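Non-ribosomal peptide synthetase (Methanobrevibacter ruminantium, PDB 6VTJ) probably carries a peptide intermediate on a phosphopantetheine arm and releases it by NAD(P)H-dependent reduction, pairing a peptide carrier domain with a terminal reductase domain. Local coordinates at residues 113-123 with 457-465; 251-262 with 311-319. All blocks are in the same frame, centred on the assembly; numbering follows the deposited sequence.

Contact 1: 113-123 with 457-465; sequences NTWENFFDGEN and QTVDILHSL
Phe-118 and Ile-461 form the apolar heart of this contact between helices 115-120 and 457-464, which run nearly parallel (12°) with their axes 10.8 Å apart. The methyl CG2 of Ile-461 sits over the middle of the phenyl face, 3.7 Å from the centroid of the Phe-118 ring, a CH-pi contact. The other branch of Ile-461 continues along the ring, CG1 reaching CD2 of Phe-118, so a beta-branched residue spans the flat group with both arms. Around the rim, OG of Ser-464 lies in the ring plane, 3.4 Å from CE2 of Phe-118, and Leu-465 adds its CD2 at the edge. Trp-115, with CG turned anti to the backbone N (chi1 168°), swings its six-membered ring across to the second helix: CE3 meets CG1 of Ile-461 at 3.9 Å and CH2 meets CB of Ser-464.

The polar part lies at the start of both helices. The extended side chain of Gln-457 is long enough to bring its amide to the other backbone, where NE2 donates to O of Asn-113 over 2.8 Å, nearly straight at 166° but from above the carbonyl plane. One water joins NE2 to OD1 of Asn-113, whose ND2 donates to the backbone O of Glu-279; another links OE1 of Gln-457 to N of Trp-115. Thr-114 caps its own helix, OG1 accepting from N of Asn-117.

Arg-280 binds both OE1 of Gln-457 and O of Asn-113. Phe-386 of strand 385-388 and Leu-376 of helix 366-376 pack on Ile-461, while Pro-380 and Ser-383 of the intervening loop touch Phe-118, seating both helices beside the sheet.

Contact 2: 251-262 with 311-319; sequences IKYVQISTISVL and LPVKIIRVG
Strands 252-258 and 313-318 pair in parallel, Tyr-253 opposite Val-313 through Thr-258 opposite Val-318, and seven backbone bonds alternate between them, from N of Tyr-253 to O of Pro-312 (3.1 Å) through N of Ile-259 to O of Val-318 (2.9 Å). On one face, branched residues suit the extended backbone: CG1 of Val-254 meets CD1 of Ile-316 at 3.9 Å, and CG2 of Ile-256 meets CG2 of Val-318. On the other, Ser-257 is small enough for its CB to rest on CG2 of Ile-315. Arg-317, extended from CG to NE, passes Thr-258 and lays its guanidinium beneath Val-261, whose CG2 stands over one face, 3.4 Å from NE; Glu-300 forms a salt bridge to NH2. An alanine here would remove the guanidinium, which would probably leave Glu-300 without its charge partner and Val-261 without the flat group it rests on. At the C-terminal ends, OG1 of Thr-258 accepts from N of Ser-260 in an ST turn, and a water joins it to O of Val-318 and O of Gly-319. With helix 291-308 between them, these strands form a beta-alpha-beta crossover of the Rossmann-type reductase fold, its C-terminal edge facing the phosphopantetheine site.

In the fold
Contact 2 lies within the central sheet, whereas contact 1 sits farther out, about 25 Å from the centre of the chain; their centres are 16 Å apart and their nearest atoms about 7 Å. Along the sequence, 113-123 comes first, then 251-262 and 311-319, and finally 457-465, so contact 1 brackets the reductase sheet by bringing together segments 334 residues apart. Strand 385-388 connects the two: it pairs with strand 313-322, touches side chains of strand 313-318 and of the turn that follows strand 252-258, and supports Ile-461 through Phe-386. Ser-383 likewise meets Phe-118 and Lys-314. The peripheral helix pair is thereby tied to the core sheet, whose other end approaches the phosphopantetheine.

Contact 1: 113-123 with 457-465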
loop_
_atom_site.group_PDB
_atom_site.type_symbol
_atom_site.label_atom_id
_atom_site.label_comp_id
_atom_site.label_asym_id
_atom_site.label_seq_id
_atom_site.Cartn_x
_atom_site.Cartn_y
_atom_site.Cartn_z
ATOM N N ASN A 113 -4.850 -22.300 -9.990
ATOM C CA ASN A 113 -5.451 -20.972 -10.178
ATOM C C ASN A 113 -5.387 -20.576 -11.658
ATOM O O ASN A 113 -4.588 -19.745 -12.088
ATOM C CB ASN A 113 -4.763 -19.937 -9.287
ATOM C CG ASN A 113 -5.461 -18.583 -9.328
ATOM O OD1 ASN A 113 -6.680 -18.525 -9.474
ATOM N ND2 ASN A 113 -4.694 -17.488 -9.230
ATOM N N THR A 114 -6.269 -21.173 -12.449
ATOM C CA THR A 114 -6.240 -21.011 -13.894
ATOM C C THR A 114 -7.562 -20.455 -14.402
ATOM O O THR A 114 -8.588 -20.490 -13.712
ATOM C CB THR A 114 -5.973 -22.345 -14.581
ATOM O OG1 THR A 114 -7.015 -23.253 -14.208
ATOM C CG2 THR A 114 -4.605 -22.914 -14.143
ATOM N N TRP A 115 -7.538 -19.969 -15.646
ATOM C CA TRP A 115 -8.796 -19.643 -16.303
ATOM C C TRP A 115 -9.719 -20.858 -16.342
ATOM O O TRP A 115 -10.935 -20.729 -16.165
ATOM C CB TRP A 115 -8.546 -19.121 -17.722
ATOM C CG TRP A 115 -9.811 -19.065 -18.505
ATOM C CD1 TRP A 115 -10.253 -19.983 -19.426
ATOM C CD2 TRP A 115 -10.834 -18.059 -18.415
ATOM N NE1 TRP A 115 -11.482 -19.594 -19.926
ATOM C CE2 TRP A 115 -11.860 -18.422 -19.318
ATOM C CE3 TRP A 115 -10.978 -16.884 -17.667
ATOM C CZ2 TRP A 115 -13.016 -17.651 -19.487
ATOM C CZ3 TRP A 115 -12.135 -16.116 -17.833
ATOM C CH2 TRP A 115 -13.136 -16.507 -18.733
ATOM N N GLU A 116 -9.158 -22.047 -16.584
ATOM C CA GLU A 116 -9.990 -23.239 -16.709
ATOM C C GLU A 116 -10.775 -23.489 -15.431
ATOM O O GLU A 116 -11.991 -23.732 -15.467
ATOM C CB GLU A 116 -9.125 -24.449 -17.059
ATOM C CG GLU A 116 -9.924 -25.745 -17.208
ATOM C CD GLU A 116 -9.159 -26.824 -17.958
ATOM O OE1 GLU A 116 -8.884 -27.871 -17.347
ATOM O OE2 GLU A 116 -8.841 -26.627 -19.155
ATOM N N ASN A 117 -10.103 -23.401 -14.281
ATOM C CA ASN A 117 -10.789 -23.732 -13.035
ATOM C C ASN A 117 -11.764 -22.642 -12.614
ATOM O O ASN A 117 -12.784 -22.941 -11.984
ATOM C CB ASN A 117 -9.757 -24.036 -11.950
ATOM C CG ASN A 117 -9.147 -25.413 -12.141
ATOM O OD1 ASN A 117 -9.798 -26.296 -12.711
ATOM N ND2 ASN A 117 -7.912 -25.603 -11.706
ATOM N N PHE A 118 -11.506 -21.383 -12.982
ATOM C CA PHE A 118 -12.527 -20.366 -12.770
ATOM C C PHE A 118 -13.756 -20.651 -13.622
ATOM O O PHE A 118 -14.895 -20.642 -13.134
ATOM C CB PHE A 118 -12.000 -18.973 -13.103
ATOM C CG PHE A 118 -13.113 -18.001 -13.389
ATOM C CD1 PHE A 118 -13.910 -17.540 -12.355
ATOM C CD2 PHE A 118 -13.420 -17.626 -14.680
ATOM C CE1 PHE A 118 -14.963 -16.672 -12.602
ATOM C CE2 PHE A 118 -14.478 -16.765 -14.935
ATOM C CZ PHE A 118 -15.243 -16.286 -13.898
ATOM N N PHE A 119 -13.541 -20.904 -14.910
ATOM C CA PHE A 119 -14.665 -21.043 -15.820
ATOM C C PHE A 119 -15.479 -22.298 -15.511
ATOM O O PHE A 119 -16.715 -22.276 -15.592
ATOM C CB PHE A 119 -14.155 -21.050 -17.258
ATOM C CG PHE A 119 -15.240 -21.115 -18.274
ATOM C CD1 PHE A 119 -15.943 -19.979 -18.622
ATOM C CD2 PHE A 119 -15.561 -22.313 -18.879
ATOM C CE1 PHE A 119 -16.952 -20.030 -19.568
ATOM C CE2 PHE A 119 -16.579 -22.374 -19.821
ATOM C CZ PHE A 119 -17.266 -21.222 -20.164
ATOM N N ASP A 120 -14.818 -23.392 -15.126
ATOM C CA ASP A 120 -15.550 -24.621 -14.852
ATOM C C ASP A 120 -16.119 -24.695 -13.445
ATOM O O ASP A 120 -17.035 -25.490 -13.216
ATOM C CB ASP A 120 -14.657 -25.843 -15.059
ATOM C CG ASP A 120 -14.191 -25.987 -16.478
ATOM O OD1 ASP A 120 -14.818 -25.405 -17.400
ATOM O OD2 ASP A 120 -13.176 -26.688 -16.664
ATOM N N GLY A 121 -15.599 -23.899 -12.495
ATOM C CA GLY A 121 -16.017 -24.020 -11.115
ATOM C C GLY A 121 -17.377 -23.405 -10.818
ATOM O O GLY A 121 -17.973 -22.682 -11.623
ATOM N N GLU A 122 -17.876 -23.719 -9.622
ATOM C CA GLU A 122 -19.096 -23.107 -9.111
ATOM C C GLU A 122 -18.734 -21.888 -8.263
ATOM O O GLU A 122 -17.892 -21.967 -7.365
ATOM C CB GLU A 122 -19.918 -24.122 -8.303
ATOM C CG GLU A 122 -19.106 -25.292 -7.780
ATOM N N ASN A 123 -19.351 -20.760 -8.574
ATOM C CA ASN A 123 -19.112 -19.550 -7.812
ATOM C C ASN A 123 -19.580 -19.742 -6.372
ATOM O O ASN A 123 -20.455 -20.563 -6.090
ATOM C CB ASN A 123 -19.833 -18.377 -8.466
ATOM C CG ASN A 123 -19.053 -17.782 -9.628
ATOM O OD1 ASN A 123 -17.934 -18.208 -9.937
ATOM N ND2 ASN A 123 -19.649 -16.805 -10.287
ATOM N N GLN A 457 -5.114 -12.674 -16.716
ATOM C CA GLN A 457 -6.069 -13.651 -16.211
ATOM C C GLN A 457 -7.138 -12.949 -15.385
ATOM O O GLN A 457 -8.340 -13.185 -15.563
ATOM C CB GLN A 457 -5.365 -14.745 -15.394
ATOM C CG GLN A 457 -6.313 -15.831 -14.861
ATOM C CD GLN A 457 -5.583 -17.064 -14.327
ATOM O OE1 GLN A 457 -5.010 -17.830 -15.090
ATOM N NE2 GLN A 457 -5.606 -17.253 -13.011
ATOM N N THR A 458 -6.722 -12.059 -14.482
ATOM C CA THR A 458 -7.723 -11.402 -13.648
ATOM C C THR A 458 -8.629 -10.522 -14.503
ATOM O O THR A 458 -9.852 -10.511 -14.319
ATOM C CB THR A 458 -7.049 -10.594 -12.533
ATOM O OG1 THR A 458 -6.309 -11.478 -11.674
ATOM C CG2 THR A 458 -8.102 -9.857 -11.691
ATOM N N VAL A 459 -8.053 -9.801 -15.462
ATOM C CA VAL A 459 -8.882 -9.026 -16.377
ATOM C C VAL A 459 -9.956 -9.925 -16.962
ATOM O O VAL A 459 -11.155 -9.619 -16.888
ATOM C CB VAL A 459 -8.007 -8.379 -17.469
ATOM C CG1 VAL A 459 -8.864 -7.623 -18.513
ATOM C CG2 VAL A 459 -7.055 -7.425 -16.822
ATOM N N ASP A 460 -9.547 -11.106 -17.443
ATOM C CA ASP A 460 -10.495 -11.973 -18.127
ATOM C C ASP A 460 -11.580 -12.407 -17.176
ATOM O O ASP A 460 -12.782 -12.356 -17.510
ATOM C CB ASP A 460 -9.789 -13.195 -18.708
ATOM C CG ASP A 460 -8.914 -12.847 -19.875
ATOM O OD1 ASP A 460 -9.137 -11.768 -20.457
ATOM O OD2 ASP A 460 -7.994 -13.627 -20.188
ATOM N N ILE A 461 -11.174 -12.789 -15.962
ATOM C CA ILE A 461 -12.140 -13.301 -15.008
ATOM C C ILE A 461 -13.127 -12.201 -14.663
ATOM O O ILE A 461 -14.348 -12.393 -14.728
ATOM C CB ILE A 461 -11.412 -13.861 -13.772
ATOM C CG1 ILE A 461 -10.672 -15.151 -14.146
ATOM C CG2 ILE A 461 -12.385 -14.114 -12.635
ATOM C CD1 ILE A 461 -9.916 -15.828 -12.972
ATOM N N LEU A 462 -12.610 -10.996 -14.409
ATOM C CA LEU A 462 -13.490 -9.888 -14.075
ATOM C C LEU A 462 -14.445 -9.629 -15.225
ATOM O O LEU A 462 -15.640 -9.401 -15.013
ATOM C CB LEU A 462 -12.675 -8.633 -13.775
ATOM C CG LEU A 462 -12.006 -8.498 -12.418
ATOM C CD1 LEU A 462 -10.960 -7.408 -12.519
ATOM C CD2 LEU A 462 -13.054 -8.138 -11.404
ATOM N N HIS A 463 -13.946 -9.725 -16.456
ATOM C CA HIS A 463 -14.831 -9.455 -17.573
ATOM C C HIS A 463 -15.931 -10.504 -17.642
ATOM O O HIS A 463 -17.112 -10.173 -17.827
ATOM C CB HIS A 463 -14.059 -9.405 -18.876
ATOM C CG HIS A 463 -14.950 -9.242 -20.060
ATOM N ND1 HIS A 463 -15.389 -8.008 -20.491
ATOM C CD2 HIS A 463 -15.532 -10.159 -20.871
ATOM C CE1 HIS A 463 -16.181 -8.171 -21.537
ATOM N NE2 HIS A 463 -16.289 -9.465 -21.785
ATOM N N SER A 464 -15.570 -11.768 -17.421
ATOM C CA SER A 464 -16.587 -12.810 -17.399
ATOM C C SER A 464 -17.627 -12.519 -16.329
ATOM O O SER A 464 -18.809 -12.818 -16.517
ATOM C CB SER A 464 -15.916 -14.169 -17.205
ATOM O OG SER A 464 -16.826 -15.122 -16.706
ATOM N N LEU A 465 -17.229 -11.849 -15.250
ATOM C CA LEU A 465 -18.120 -11.510 -14.151
ATOM C C LEU A 465 -18.885 -10.214 -14.378
ATOM O O LEU A 465 -19.644 -9.796 -13.499
ATOM C CB LEU A 465 -17.319 -11.419 -12.842
ATOM C CG LEU A 465 -16.765 -12.759 -12.371
ATOM C CD1 LEU A 465 -15.790 -12.591 -11.162
ATOM C CD2 LEU A 465 -17.912 -13.748 -12.041
HETATM O O HOH W 1 -7.167 -15.769 -11.012
HETATM O O HOH W 2 -4.960 -19.930 -17.161
#

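Contact 2: 251-262 with 311-319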
loop_
_atom_site.group_PDB
_atom_site.type_symbol
_atom_site.label_atom_id
_atom_site.label_comp_id
_atom_site.label_asym_id
_atom_site.label_seq_id
_atom_site.Cartn_x
_atom_site.Cartn_y
_atom_site.Cartn_z
ATOM N N ILE A 251 -16.137 -20.410 6.697
ATOM C CA ILE A 251 -15.818 -18.987 6.613
ATOM C C ILE A 251 -14.691 -18.819 5.600
ATOM O O ILE A 251 -13.564 -19.277 5.831
ATOM C CB ILE A 251 -15.437 -18.396 7.975
ATOM C CG1 ILE A 251 -16.560 -18.620 8.991
ATOM C CG2 ILE A 251 -15.194 -16.901 7.858
ATOM C CD1 ILE A 251 -16.240 -18.112 10.403
ATOM N N LYS A 252 -15.012 -18.190 4.470
ATOM C CA LYS A 252 -14.020 -17.695 3.525
ATOM C C LYS A 252 -13.188 -16.575 4.152
ATOM O O LYS A 252 -13.718 -15.731 4.877
ATOM C CB LYS A 252 -14.727 -17.112 2.305
ATOM C CG LYS A 252 -14.903 -17.974 1.107
ATOM C CD LYS A 252 -15.298 -17.088 -0.083
ATOM C CE LYS A 252 -16.483 -16.216 0.249
ATOM N NZ LYS A 252 -17.702 -17.019 0.573
ATOM N N TYR A 253 -11.897 -16.525 3.818
ATOM C CA TYR A 253 -11.022 -15.434 4.238
ATOM C C TYR A 253 -10.434 -14.770 2.994
ATOM O O TYR A 253 -9.647 -15.381 2.266
ATOM C CB TYR A 253 -9.914 -15.938 5.157
ATOM C CG TYR A 253 -9.110 -14.811 5.778
ATOM C CD1 TYR A 253 -8.027 -14.250 5.113
ATOM C CD2 TYR A 253 -9.437 -14.304 7.037
ATOM C CE1 TYR A 253 -7.300 -13.210 5.684
ATOM C CE2 TYR A 253 -8.709 -13.277 7.606
ATOM C CZ TYR A 253 -7.651 -12.732 6.925
ATOM O OH TYR A 253 -6.915 -11.711 7.501
ATOM N N VAL A 254 -10.796 -13.518 2.759
ATOM C CA VAL A 254 -10.317 -12.740 1.629
ATOM C C VAL A 254 -9.332 -11.706 2.153
ATOM O O VAL A 254 -9.713 -10.783 2.878
ATOM C CB VAL A 254 -11.471 -12.070 0.891
ATOM C CG1 VAL A 254 -10.923 -11.251 -0.261
ATOM C CG2 VAL A 254 -12.457 -13.140 0.410
ATOM N N GLN A 255 -8.076 -11.848 1.762
ATOM C CA GLN A 255 -7.014 -10.934 2.137
ATOM C C GLN A 255 -6.824 -9.922 1.013
ATOM O O GLN A 255 -6.683 -10.312 -0.149
ATOM C CB GLN A 255 -5.718 -11.719 2.393
ATOM C CG GLN A 255 -4.419 -10.874 2.379
ATOM C CD GLN A 255 -4.286 -9.968 3.592
ATOM O OE1 GLN A 255 -5.258 -9.731 4.320
ATOM N NE2 GLN A 255 -3.070 -9.472 3.830
ATOM N N ILE A 256 -6.846 -8.632 1.340
ATOM C CA ILE A 256 -6.448 -7.621 0.371
ATOM C C ILE A 256 -4.941 -7.481 0.459
ATOM O O ILE A 256 -4.398 -7.244 1.538
ATOM C CB ILE A 256 -7.138 -6.276 0.627
ATOM C CG1 ILE A 256 -8.656 -6.469 0.776
ATOM C CG2 ILE A 256 -6.731 -5.272 -0.453
ATOM C CD1 ILE A 256 -9.331 -7.245 -0.408
ATOM N N SER A 257 -4.266 -7.650 -0.674
ATOM C CA SER A 257 -2.811 -7.648 -0.692
ATOM C C SER A 257 -2.315 -6.568 -1.648
ATOM O O SER A 257 -3.073 -5.664 -2.018
ATOM C CB SER A 257 -2.281 -9.027 -1.101
ATOM O OG SER A 257 -0.888 -9.171 -0.807
ATOM N N THR A 258 -1.050 -6.628 -2.034
ATOM C CA THR A 258 -0.477 -5.639 -2.928
ATOM C C THR A 258 0.216 -6.351 -4.078
ATOM O O THR A 258 0.824 -7.411 -3.895
ATOM C CB THR A 258 0.527 -4.693 -2.194
ATOM O OG1 THR A 258 1.192 -3.868 -3.153
ATOM C CG2 THR A 258 1.597 -5.483 -1.422
ATOM N N ILE A 259 0.097 -5.772 -5.271
ATOM C CA ILE A 259 0.846 -6.256 -6.419
ATOM C C ILE A 259 2.346 -6.146 -6.189
ATOM O O ILE A 259 3.128 -6.830 -6.859
ATOM C CB ILE A 259 0.424 -5.477 -7.687
ATOM C CG1 ILE A 259 0.766 -6.266 -8.956
ATOM C CG2 ILE A 259 1.065 -4.067 -7.703
ATOM C CD1 ILE A 259 0.088 -7.626 -9.023
ATOM N N SER A 260 2.776 -5.294 -5.255
ATOM C CA SER A 260 4.200 -5.083 -5.024
ATOM C C SER A 260 4.906 -6.293 -4.425
ATOM O O SER A 260 6.132 -6.242 -4.292
ATOM C CB SER A 260 4.423 -3.886 -4.097
ATOM O OG SER A 260 3.928 -2.702 -4.702
ATOM N N VAL A 261 4.189 -7.364 -4.054
ATOM C CA VAL A 261 4.906 -8.543 -3.578
ATOM C C VAL A 261 5.698 -9.169 -4.706
ATOM O O VAL A 261 6.734 -9.785 -4.456
ATOM C CB VAL A 261 3.993 -9.590 -2.903
ATOM C CG1 VAL A 261 3.320 -9.013 -1.667
ATOM C CG2 VAL A 261 2.989 -10.161 -3.886
ATOM N N LEU A 262 5.249 -9.018 -5.962
ATOM C CA LEU A 262 6.086 -9.329 -7.123
ATOM C C LEU A 262 7.023 -8.140 -7.344
ATOM O O LEU A 262 6.826 -7.289 -8.212
ATOM C CB LEU A 262 5.235 -9.620 -8.345
ATOM C CG LEU A 262 4.084 -10.578 -8.057
ATOM C CD1 LEU A 262 3.287 -10.837 -9.313
ATOM C CD2 LEU A 262 4.581 -11.901 -7.446
ATOM N N LEU A 311 -8.776 -24.215 4.575
ATOM C CA LEU A 311 -9.528 -22.958 4.613
ATOM C C LEU A 311 -9.770 -22.438 3.195
ATOM O O LEU A 311 -8.826 -22.338 2.408
ATOM C CB LEU A 311 -8.760 -21.906 5.423
ATOM C CG LEU A 311 -9.554 -20.658 5.810
ATOM C CD1 LEU A 311 -10.739 -21.028 6.709
ATOM C CD2 LEU A 311 -8.658 -19.631 6.483
ATOM N N PRO A 312 -11.005 -22.110 2.830
ATOM C CA PRO A 312 -11.226 -21.386 1.566
ATOM C C PRO A 312 -10.734 -19.944 1.673
ATOM O O PRO A 312 -11.121 -19.213 2.588
ATOM C CB PRO A 312 -12.748 -21.454 1.380
ATOM C CG PRO A 312 -13.278 -21.641 2.747
ATOM C CD PRO A 312 -12.266 -22.434 3.515
ATOM N N VAL A 313 -9.859 -19.535 0.737
ATOM C CA VAL A 313 -9.222 -18.223 0.809
ATOM C C VAL A 313 -9.131 -17.592 -0.572
ATOM O O VAL A 313 -9.141 -18.274 -1.606
ATOM C CB VAL A 313 -7.791 -18.265 1.408
ATOM C CG1 VAL A 313 -7.745 -19.020 2.726
ATOM C CG2 VAL A 313 -6.824 -18.884 0.412
ATOM N N LYS A 314 -9.034 -16.257 -0.563
ATOM C CA LYS A 314 -8.662 -15.464 -1.722
ATOM C C LYS A 314 -7.618 -14.440 -1.314
ATOM O O LYS A 314 -7.628 -13.898 -0.202
ATOM C CB LYS A 314 -9.852 -14.722 -2.350
ATOM C CG LYS A 314 -11.151 -15.501 -2.369
ATOM C CD LYS A 314 -11.520 -15.884 -3.764
ATOM C CE LYS A 314 -12.749 -16.793 -3.805
ATOM N NZ LYS A 314 -12.373 -17.996 -4.610
ATOM N N ILE A 315 -6.716 -14.178 -2.239
ATOM C CA ILE A 315 -5.755 -13.106 -2.111
ATOM C C ILE A 315 -5.966 -12.189 -3.310
ATOM O O ILE A 315 -5.787 -12.608 -4.458
ATOM C CB ILE A 315 -4.319 -13.640 -2.039
ATOM C CG1 ILE A 315 -4.129 -14.422 -0.726
ATOM C CG2 ILE A 315 -3.322 -12.495 -2.171
ATOM C CD1 ILE A 315 -2.883 -15.246 -0.668
ATOM N N ILE A 316 -6.351 -10.952 -3.043
ATOM C CA ILE A 316 -6.659 -9.973 -4.074
ATOM C C ILE A 316 -5.560 -8.919 -4.000
ATOM O O ILE A 316 -5.598 -8.035 -3.138
ATOM C CB ILE A 316 -8.059 -9.363 -3.873
ATOM C CG1 ILE A 316 -9.150 -10.443 -4.020
ATOM C CG2 ILE A 316 -8.306 -8.206 -4.847
ATOM C CD1 ILE A 316 -10.580 -9.874 -3.884
ATOM N N ARG A 317 -4.572 -8.999 -4.893
ATOM C CA ARG A 317 -3.525 -7.980 -4.960
ATOM C C ARG A 317 -4.040 -6.721 -5.658
ATOM O O ARG A 317 -4.466 -6.775 -6.818
ATOM C CB ARG A 317 -2.300 -8.527 -5.691
ATOM C CG ARG A 317 -1.666 -9.703 -4.980
ATOM C CD ARG A 317 -0.630 -10.389 -5.841
ATOM N NE ARG A 317 0.036 -11.450 -5.095
ATOM C CZ ARG A 317 0.620 -12.498 -5.654
ATOM N NH1 ARG A 317 0.617 -12.626 -6.984
ATOM N NH2 ARG A 317 1.213 -13.412 -4.884
ATOM N N VAL A 318 -3.985 -5.585 -4.973
ATOM C CA VAL A 318 -4.410 -4.322 -5.567
ATOM C C VAL A 318 -3.181 -3.467 -5.865
ATOM O O VAL A 318 -2.058 -3.768 -5.443
ATOM C CB VAL A 318 -5.442 -3.569 -4.690
ATOM C CG1 VAL A 318 -6.726 -4.413 -4.545
ATOM C CG2 VAL A 318 -4.864 -3.168 -3.327
ATOM N N GLY A 319 -3.396 -2.408 -6.636
ATOM C CA GLY A 319 -2.286 -1.628 -7.130
ATOM C C GLY A 319 -2.246 -0.214 -6.594
ATOM O O GLY A 319 -2.107 -0.005 -5.386
HETATM O O HOH W 3 -0.697 -1.589 -3.771
#